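Local coordinates for capsid polyprotein VP90 (Turkey astrovirus 2, PDB 3TS3), which probably self-assembles into the icosahedral shell of the virus, the chain here being the globular P2 projection domain that forms its surface spike, at residues Asn50-Arg60 with Gln118-Asp128; Arg134-Ile144 with Ala154-Asp162. All coordinates share one frame; numbering follows the deposited sequence. Where two conformers were deposited one is given.

Contact 1 (Asn50-Arg60 with Gln118-Asp128); sequences NQITIPSIGYR and QKYYPGTTNLD. Unlike the reference sequence in segment 50-60: Ile-54 (reference Thr).
Ser-56 and the loop at Thr-124 to Asn-126 meet chiefly through the serine hydroxyl, with a weak backbone bond from Ser-56 N to Asn-126 O. From CB, which stays about 4.1 Å from both Thr-124 O and Asn-126 N, the side chain turns OG between its own backbone N and carbonyl carbon (chi1 77°). There OG takes the N-H of Asn-126 at 2.8 Å and gives its proton to Thr-124 O. Thr-125 plays the same double role from the other segment: its OG1 accepts Gly-58 N at 2.8 Å and donates to Tyr-121 O. Gly-58 O accepts Tyr-121 N, and Arg-60 N bonds to Lys-119 O. Gln-118, bent at chi2, lays CG against Tyr-59 CD1 at 3.5 Å. At the far end Asn-50 ND2 points almost straight (175°) at Asp-128 OD1, 2.7 Å away on its syn side; Tyr-48 also bonds this oxygen. Between these polar ends Leu-127 CD2 rests on Pro-55 CB at 3.8 Å. Strand 56-59 pairs with strand 67-70 along its other edge; on this edge a single bridge, at Tyr-59 and Tyr-120, is supplemented by two hydroxyls, one from each segment, which take up backbone groups where regular pairing is lacking.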
# COMPACT_ATOMS: atom_id res chain seq x y z
N ASN C 50 -2.52 -14.27 22.71
CA ASN C 50 -2.59 -14.04 24.15
C ASN C 50 -2.70 -12.55 24.46
O ASN C 50 -2.03 -11.74 23.85
CB ASN C 50 -1.39 -14.65 24.86
CG ASN C 50 -1.59 -14.74 26.36
OD1 ASN C 50 -2.65 -15.11 26.83
ND2 ASN C 50 -0.56 -14.39 27.11
N GLN C 51 -3.50 -12.19 25.44
CA GLN C 51 -3.59 -10.79 25.83
C GLN C 51 -2.30 -10.33 26.50
O GLN C 51 -1.84 -10.94 27.46
CB GLN C 51 -4.75 -10.59 26.79
CG GLN C 51 -4.79 -9.24 27.46
CD GLN C 51 -5.24 -8.14 26.54
OE1 GLN C 51 -5.80 -8.40 25.48
NE2 GLN C 51 -5.02 -6.90 26.95
N ILE C 52 -1.75 -9.23 26.01
CA ILE C 52 -0.62 -8.57 26.63
C ILE C 52 -1.05 -7.14 26.92
O ILE C 52 -1.46 -6.42 26.02
CB ILE C 52 0.63 -8.58 25.73
CG1 ILE C 52 0.98 -10.02 25.31
CG2 ILE C 52 1.81 -7.95 26.43
CD1 ILE C 52 2.13 -10.10 24.33
N THR C 53 -0.99 -6.74 28.19
CA THR C 53 -1.69 -5.45 28.59
C THR C 53 -0.79 -4.22 28.51
O THR C 53 -1.30 -3.16 28.17
CB THR C 53 -2.16 -5.53 30.06
OG1 THR C 53 -1.06 -5.95 30.88
CG2 THR C 53 -3.34 -6.49 30.20
N ILE C 54 0.50 -4.39 28.71
CA ILE C 54 1.42 -3.27 28.56
C ILE C 54 2.59 -3.70 27.70
O ILE C 54 3.72 -3.75 28.14
CB ILE C 54 1.92 -2.78 29.93
CG1 ILE C 54 0.75 -2.63 30.89
CG2 ILE C 54 2.67 -1.46 29.80
CD1 ILE C 54 1.16 -2.24 32.27
N PRO C 55 2.30 -4.00 26.44
CA PRO C 55 3.34 -4.39 25.50
C PRO C 55 4.27 -3.24 25.13
O PRO C 55 3.85 -2.09 25.08
CB PRO C 55 2.55 -4.85 24.28
CG PRO C 55 1.29 -4.05 24.34
CD PRO C 55 0.97 -3.98 25.81
N SER C 56 5.53 -3.56 24.86
CA SER C 56 6.51 -2.57 24.42
C SER C 56 7.54 -3.20 23.51
O SER C 56 7.72 -4.41 23.52
CB SER C 56 7.23 -1.94 25.62
OG SER C 56 8.21 -2.83 26.13
N ILE C 57 8.23 -2.36 22.75
CA ILE C 57 9.37 -2.79 21.98
C ILE C 57 10.58 -2.05 22.55
O ILE C 57 10.58 -0.83 22.61
CB ILE C 57 9.20 -2.42 20.49
CG1 ILE C 57 8.03 -3.18 19.86
CG2 ILE C 57 10.49 -2.70 19.73
CD1 ILE C 57 8.15 -4.69 19.94
N GLY C 58 11.59 -2.79 22.97
CA GLY C 58 12.77 -2.20 23.55
C GLY C 58 13.92 -1.96 22.59
O GLY C 58 14.13 -2.74 21.66
N TYR C 59 14.67 -0.90 22.83
CA TYR C 59 15.83 -0.60 22.01
C TYR C 59 16.94 0.06 22.82
O TYR C 59 16.71 0.52 23.93
CB TYR C 59 15.46 0.22 20.78
CG TYR C 59 14.86 1.59 21.04
CD1 TYR C 59 15.65 2.72 20.99
CD2 TYR C 59 13.51 1.75 21.29
CE1 TYR C 59 15.12 3.97 21.19
CE2 TYR C 59 12.97 3.00 21.49
CZ TYR C 59 13.78 4.11 21.45
OH TYR C 59 13.25 5.36 21.66
N ARG C 60 18.14 0.08 22.26
CA ARG C 60 19.31 0.64 22.94
C ARG C 60 19.48 2.13 22.69
O ARG C 60 19.30 2.62 21.58
CB ARG C 60 20.58 -0.11 22.54
CG ARG C 60 21.86 0.48 23.09
CD ARG C 60 23.09 -0.25 22.57
NE ARG C 60 22.97 -1.69 22.76
CZ ARG C 60 23.56 -2.38 23.73
NH1 ARG C 60 24.33 -1.75 24.61
NH2 ARG C 60 23.38 -3.69 23.82
N GLN C 118 16.95 1.82 15.18
CA GLN C 118 17.44 1.57 16.53
C GLN C 118 17.92 0.12 16.65
O GLN C 118 17.70 -0.68 15.76
CB GLN C 118 16.38 1.87 17.59
CG GLN C 118 15.78 3.26 17.49
CD GLN C 118 16.74 4.37 17.91
OE1 GLN C 118 17.77 4.12 18.51
NE2 GLN C 118 16.37 5.60 17.61
N LYS C 119 18.59 -0.18 17.75
CA LYS C 119 19.12 -1.51 17.97
C LYS C 119 18.20 -2.22 18.93
O LYS C 119 17.98 -1.76 20.03
CB LYS C 119 20.53 -1.44 18.56
CG LYS C 119 21.56 -0.88 17.61
CD LYS C 119 22.92 -0.76 18.27
CE LYS C 119 23.98 -0.32 17.27
NZ LYS C 119 25.35 -0.52 17.79
N TYR C 120 17.69 -3.37 18.52
CA TYR C 120 16.74 -4.09 19.34
C TYR C 120 17.35 -4.47 20.69
O TYR C 120 18.49 -4.90 20.76
CB TYR C 120 16.24 -5.32 18.60
CG TYR C 120 15.42 -6.25 19.45
CD1 TYR C 120 14.18 -5.86 19.94
CD2 TYR C 120 15.88 -7.51 19.78
CE1 TYR C 120 13.43 -6.70 20.72
CE2 TYR C 120 15.14 -8.35 20.56
CZ TYR C 120 13.92 -7.94 21.03
OH TYR C 120 13.17 -8.78 21.81
N TYR C 121 16.58 -4.28 21.75
CA TYR C 121 17.03 -4.63 23.09
C TYR C 121 15.97 -5.48 23.79
O TYR C 121 14.91 -4.99 24.14
CB TYR C 121 17.27 -3.34 23.88
CG TYR C 121 17.99 -3.52 25.20
CD1 TYR C 121 19.32 -3.91 25.24
CD2 TYR C 121 17.35 -3.25 26.39
CE1 TYR C 121 19.98 -4.06 26.45
CE2 TYR C 121 17.99 -3.38 27.60
CZ TYR C 121 19.30 -3.79 27.63
OH TYR C 121 19.93 -3.92 28.84
N PRO C 122 16.28 -6.75 24.03
CA PRO C 122 15.32 -7.67 24.65
C PRO C 122 14.89 -7.24 26.05
O PRO C 122 13.74 -7.44 26.41
CB PRO C 122 16.09 -8.98 24.73
CG PRO C 122 17.11 -8.88 23.68
CD PRO C 122 17.47 -7.45 23.53
N GLY C 123 15.79 -6.64 26.80
CA GLY C 123 15.57 -6.34 28.20
C GLY C 123 14.40 -5.43 28.49
O GLY C 123 13.69 -5.62 29.47
N THR C 124 14.20 -4.45 27.63
CA THR C 124 13.11 -3.50 27.79
C THR C 124 11.92 -3.81 26.88
O THR C 124 11.01 -3.02 26.77
CB THR C 124 13.58 -2.07 27.59
OG1 THR C 124 14.34 -2.00 26.38
CG2 THR C 124 14.47 -1.64 28.75
N THR C 125 11.96 -4.97 26.23
CA THR C 125 10.87 -5.40 25.37
C THR C 125 9.91 -6.19 26.24
O THR C 125 10.19 -7.30 26.63
CB THR C 125 11.40 -6.30 24.24
OG1 THR C 125 12.21 -5.53 23.35
CG2 THR C 125 10.25 -6.91 23.46
N ASN C 126 8.81 -5.56 26.59
CA ASN C 126 7.85 -6.18 27.48
C ASN C 126 6.76 -6.97 26.74
O ASN C 126 5.67 -6.47 26.49
CB ASN C 126 7.34 -5.14 28.46
CG ASN C 126 8.42 -4.72 29.44
OD1 ASN C 126 8.69 -3.53 29.63
ND2 ASN C 126 9.07 -5.70 30.05
N LEU C 127 7.09 -8.21 26.42
CA LEU C 127 6.22 -9.13 25.70
C LEU C 127 6.33 -10.50 26.33
O LEU C 127 7.30 -10.81 26.98
CB LEU C 127 6.63 -9.22 24.23
CG LEU C 127 6.59 -7.94 23.40
CD1 LEU C 127 7.10 -8.22 22.00
CD2 LEU C 127 5.18 -7.38 23.35
N ASP C 128 5.35 -11.35 26.04
CA ASP C 128 5.32 -12.69 26.59
C ASP C 128 6.58 -13.43 26.18
O ASP C 128 7.12 -13.18 25.13
CB ASP C 128 4.17 -13.48 25.98
CG ASP C 128 2.82 -13.08 26.50
OD1 ASP C 128 1.85 -13.66 26.01
OD2 ASP C 128 2.73 -12.23 27.40
O HOH W 1 0.56 -11.51 28.82
O HOH W 2 20.84 -3.45 21.71

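Contact 2 (Arg134-Ile144 with Ala154-Asp162); sequences RLNLAEGDPVI and AALFYRTSD
This is a buried beta-hairpin contact, strand 142-148 against strand 153-159 in the large antiparallel sheet, extended by the loop that enters the first strand and the residues that follow the second. Ile-144 and Leu-156 form a hydrogen-bonded pair, with Ile-144 N to Leu-156 O at 2.8 Å and a return bond from Leu-156 N; Tyr-158 N then reaches Pro-142 O. Val-143 and Phe-157, a non-hydrogen-bonded pair, send their side chains to the same face, where Val-143 CG2 comes within 3.3 Å of Phe-157 CE1. Leu-137 crosses the ring at about a right angle and sets CD1 over its centre, 3.5 Å from the centroid, a CH-pi contact.

At the end of strand 153-159 the contact turns polar. Arg-159 runs out extended and bends at chi3 (-68°), which brings its guanidinium edge-on to Leu-135 O: NE at 3.1 Å and NH2 at 2.9 Å both donate to that one oxygen, at the end of helix 129-135. NH1 makes a salt bridge with Asp-162, so the group is fixed on two sides. Asp-141 divides its carboxylate: OD1 accepts from Thr-160 OG1 at 2.9 Å, while OD2 takes Ala-138 N from above its plane, across the type II turn from Ala-138 to Asp-141.

Strand 164-171 lies alongside strand 153-159 and brings Phe-168 to Leu-135 and Phe-157; Ile-57 of strand 56-59 packs on Val-143 and Phe-157, and strand 117-119 pairs with strand 142-148.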
# COMPACT_ATOMS: atom_id res chain seq x y z
N ARG C 134 9.14 -16.55 19.43
CA ARG C 134 8.69 -16.56 18.04
C ARG C 134 9.35 -15.48 17.20
O ARG C 134 9.65 -15.69 16.04
CB ARG C 134 7.18 -16.41 17.94
CG ARG C 134 6.46 -17.59 18.48
CD ARG C 134 5.33 -17.95 17.58
NE ARG C 134 4.49 -18.98 18.17
CZ ARG C 134 3.20 -19.10 17.92
NH1 ARG C 134 2.62 -18.26 17.08
NH2 ARG C 134 2.50 -20.05 18.50
N LEU C 135 9.57 -14.32 17.79
CA LEU C 135 10.19 -13.24 17.06
C LEU C 135 11.58 -13.67 16.61
O LEU C 135 12.02 -13.30 15.54
CB LEU C 135 10.24 -11.97 17.89
CG LEU C 135 8.92 -11.21 17.89
CD1 LEU C 135 8.97 -10.12 18.93
CD2 LEU C 135 8.64 -10.65 16.51
N ASN C 136 12.26 -14.45 17.45
CA ASN C 136 13.58 -14.96 17.09
C ASN C 136 14.56 -13.87 16.66
O ASN C 136 15.22 -13.98 15.64
CB ASN C 136 13.47 -16.03 16.02
CG ASN C 136 14.76 -16.79 15.84
OD1 ASN C 136 15.55 -16.92 16.76
ND2 ASN C 136 14.97 -17.31 14.64
N LEU C 137 14.65 -12.83 17.46
CA LEU C 137 15.53 -11.71 17.18
C LEU C 137 16.82 -11.81 17.98
O LEU C 137 16.90 -12.54 18.96
CB LEU C 137 14.83 -10.39 17.50
CG LEU C 137 13.58 -10.04 16.69
CD1 LEU C 137 12.81 -8.93 17.36
CD2 LEU C 137 13.91 -9.69 15.25
N ALA C 138 17.82 -11.06 17.54
CA ALA C 138 19.09 -11.00 18.23
C ALA C 138 19.26 -9.58 18.72
O ALA C 138 18.84 -8.64 18.08
CB ALA C 138 20.23 -11.37 17.29
N GLU C 139 19.90 -9.42 19.87
CA GLU C 139 20.10 -8.10 20.40
C GLU C 139 20.92 -7.34 19.37
O GLU C 139 21.89 -7.85 18.82
CB GLU C 139 20.84 -8.17 21.74
CG GLU C 139 21.01 -6.83 22.42
CD GLU C 139 21.79 -6.90 23.72
OE1 GLU C 139 22.38 -7.96 24.01
OE2 GLU C 139 21.84 -5.88 24.43
N GLY C 140 20.52 -6.10 19.11
CA GLY C 140 21.17 -5.27 18.13
C GLY C 140 20.58 -5.32 16.73
O GLY C 140 20.99 -4.54 15.89
N ASP C 141 19.61 -6.19 16.49
CA ASP C 141 18.97 -6.25 15.17
C ASP C 141 18.27 -4.93 14.93
O ASP C 141 17.73 -4.35 15.85
CB ASP C 141 17.94 -7.38 15.10
CG ASP C 141 18.57 -8.72 14.79
OD1 ASP C 141 19.77 -8.77 14.47
OD2 ASP C 141 17.85 -9.73 14.88
N PRO C 142 18.25 -4.45 13.70
CA PRO C 142 17.59 -3.18 13.43
C PRO C 142 16.11 -3.23 13.79
O PRO C 142 15.46 -4.21 13.50
CB PRO C 142 17.76 -3.01 11.93
CG PRO C 142 19.05 -3.70 11.62
CD PRO C 142 19.12 -4.87 12.58
N VAL C 143 15.62 -2.18 14.42
CA VAL C 143 14.20 -2.03 14.69
C VAL C 143 13.74 -0.63 14.33
O VAL C 143 14.45 0.34 14.55
CB VAL C 143 13.81 -2.41 16.14
CG1 VAL C 143 14.52 -1.54 17.15
CG2 VAL C 143 12.31 -2.35 16.32
N ILE C 144 12.56 -0.53 13.73
CA ILE C 144 12.02 0.76 13.33
C ILE C 144 10.60 0.95 13.84
O ILE C 144 9.75 0.11 13.64
CB ILE C 144 12.04 0.93 11.80
CG1 ILE C 144 13.48 0.86 11.27
CG2 ILE C 144 11.38 2.25 11.39
CD1 ILE C 144 13.56 0.72 9.75
N ALA C 154 3.48 -0.04 15.68
CA ALA C 154 4.02 -1.31 15.23
C ALA C 154 5.53 -1.23 15.07
O ALA C 154 6.11 -0.17 15.23
CB ALA C 154 3.38 -1.72 13.92
N ALA C 155 6.17 -2.35 14.77
CA ALA C 155 7.60 -2.36 14.59
C ALA C 155 8.01 -3.11 13.34
O ALA C 155 7.44 -4.14 13.03
CB ALA C 155 8.28 -2.97 15.80
N LEU C 156 9.02 -2.60 12.65
CA LEU C 156 9.61 -3.31 11.53
C LEU C 156 11.02 -3.70 11.98
O LEU C 156 11.81 -2.84 12.36
CB LEU C 156 9.68 -2.43 10.28
CG LEU C 156 10.39 -2.99 9.05
CD1 LEU C 156 9.69 -4.20 8.48
CD2 LEU C 156 10.52 -1.91 7.99
N PHE C 157 11.31 -4.99 11.93
CA PHE C 157 12.61 -5.49 12.33
C PHE C 157 13.34 -6.02 11.11
O PHE C 157 12.73 -6.41 10.13
CB PHE C 157 12.47 -6.69 13.28
CG PHE C 157 11.82 -6.39 14.60
CD1 PHE C 157 12.55 -5.82 15.63
CD2 PHE C 157 10.52 -6.76 14.84
CE1 PHE C 157 11.96 -5.57 16.85
CE2 PHE C 157 9.93 -6.52 16.06
CZ PHE C 157 10.65 -5.92 17.06
N TYR C 158 14.66 -6.04 11.19
CA TYR C 158 15.46 -6.78 10.23
C TYR C 158 16.11 -7.88 11.05
O TYR C 158 16.98 -7.61 11.88
CB TYR C 158 16.50 -5.89 9.56
CG TYR C 158 17.29 -6.60 8.47
CD1 TYR C 158 16.66 -7.10 7.36
CD2 TYR C 158 18.66 -6.73 8.56
CE1 TYR C 158 17.37 -7.75 6.37
CE2 TYR C 158 19.37 -7.37 7.58
CZ TYR C 158 18.72 -7.88 6.48
OH TYR C 158 19.43 -8.52 5.49
N ARG C 159 15.70 -9.13 10.80
CA ARG C 159 16.29 -10.26 11.52
C ARG C 159 17.51 -10.68 10.72
O ARG C 159 17.42 -11.39 9.74
CB ARG C 159 15.29 -11.41 11.64
CG ARG C 159 15.78 -12.57 12.50
CD ARG C 159 14.94 -13.83 12.35
NE ARG C 159 13.59 -13.70 12.88
CZ ARG C 159 12.48 -14.03 12.23
NH1 ARG C 159 12.54 -14.51 11.00
NH2 ARG C 159 11.31 -13.86 12.82
N THR C 160 18.66 -10.23 11.19
CA THR C 160 19.92 -10.40 10.49
C THR C 160 20.29 -11.86 10.25
O THR C 160 20.89 -12.18 9.25
CB THR C 160 21.08 -9.68 11.21
OG1 THR C 160 21.26 -10.25 12.50
CG2 THR C 160 20.77 -8.21 11.36
N SER C 161 19.90 -12.74 11.17
CA SER C 161 20.29 -14.14 11.07
C SER C 161 19.78 -14.79 9.79
O SER C 161 20.47 -15.61 9.21
CB SER C 161 19.81 -14.93 12.28
OG SER C 161 18.40 -14.91 12.39
N ASP C 162 18.56 -14.47 9.38
CA ASP C 162 18.04 -15.00 8.12
C ASP C 162 17.71 -13.93 7.07
O ASP C 162 17.04 -14.21 6.09
CB ASP C 162 16.86 -15.95 8.35
CG ASP C 162 15.70 -15.28 9.04
OD1 ASP C 162 15.79 -14.06 9.24
OD2 ASP C 162 14.72 -15.96 9.37
O HOH W 3 17.86 -14.14 15.04
O HOH W 4 19.14 -12.03 14.07

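Overall arrangement
From the N terminus, strand 47-52 and strand 56-59 come first, and contact 1 closes a loop of 57 residues, about a third of it strand, when the chain returns at 118-128. Helix 129-135 follows directly, and contact 2 then closes a short loop, the hairpin between 144 and 154. The two are in series, neither nesting nor crossing. They touch each other directly: Arg-60 of contact 1 makes a salt bridge with Glu-139 of contact 2, and Tyr-120 N probably bonds to Asp-141 O. Contact 1 ties the small sheet of strands 56-59 and 67-70 to the large one, while contact 2 joins neighbouring strands within the large sheet and the end of helix 129-135.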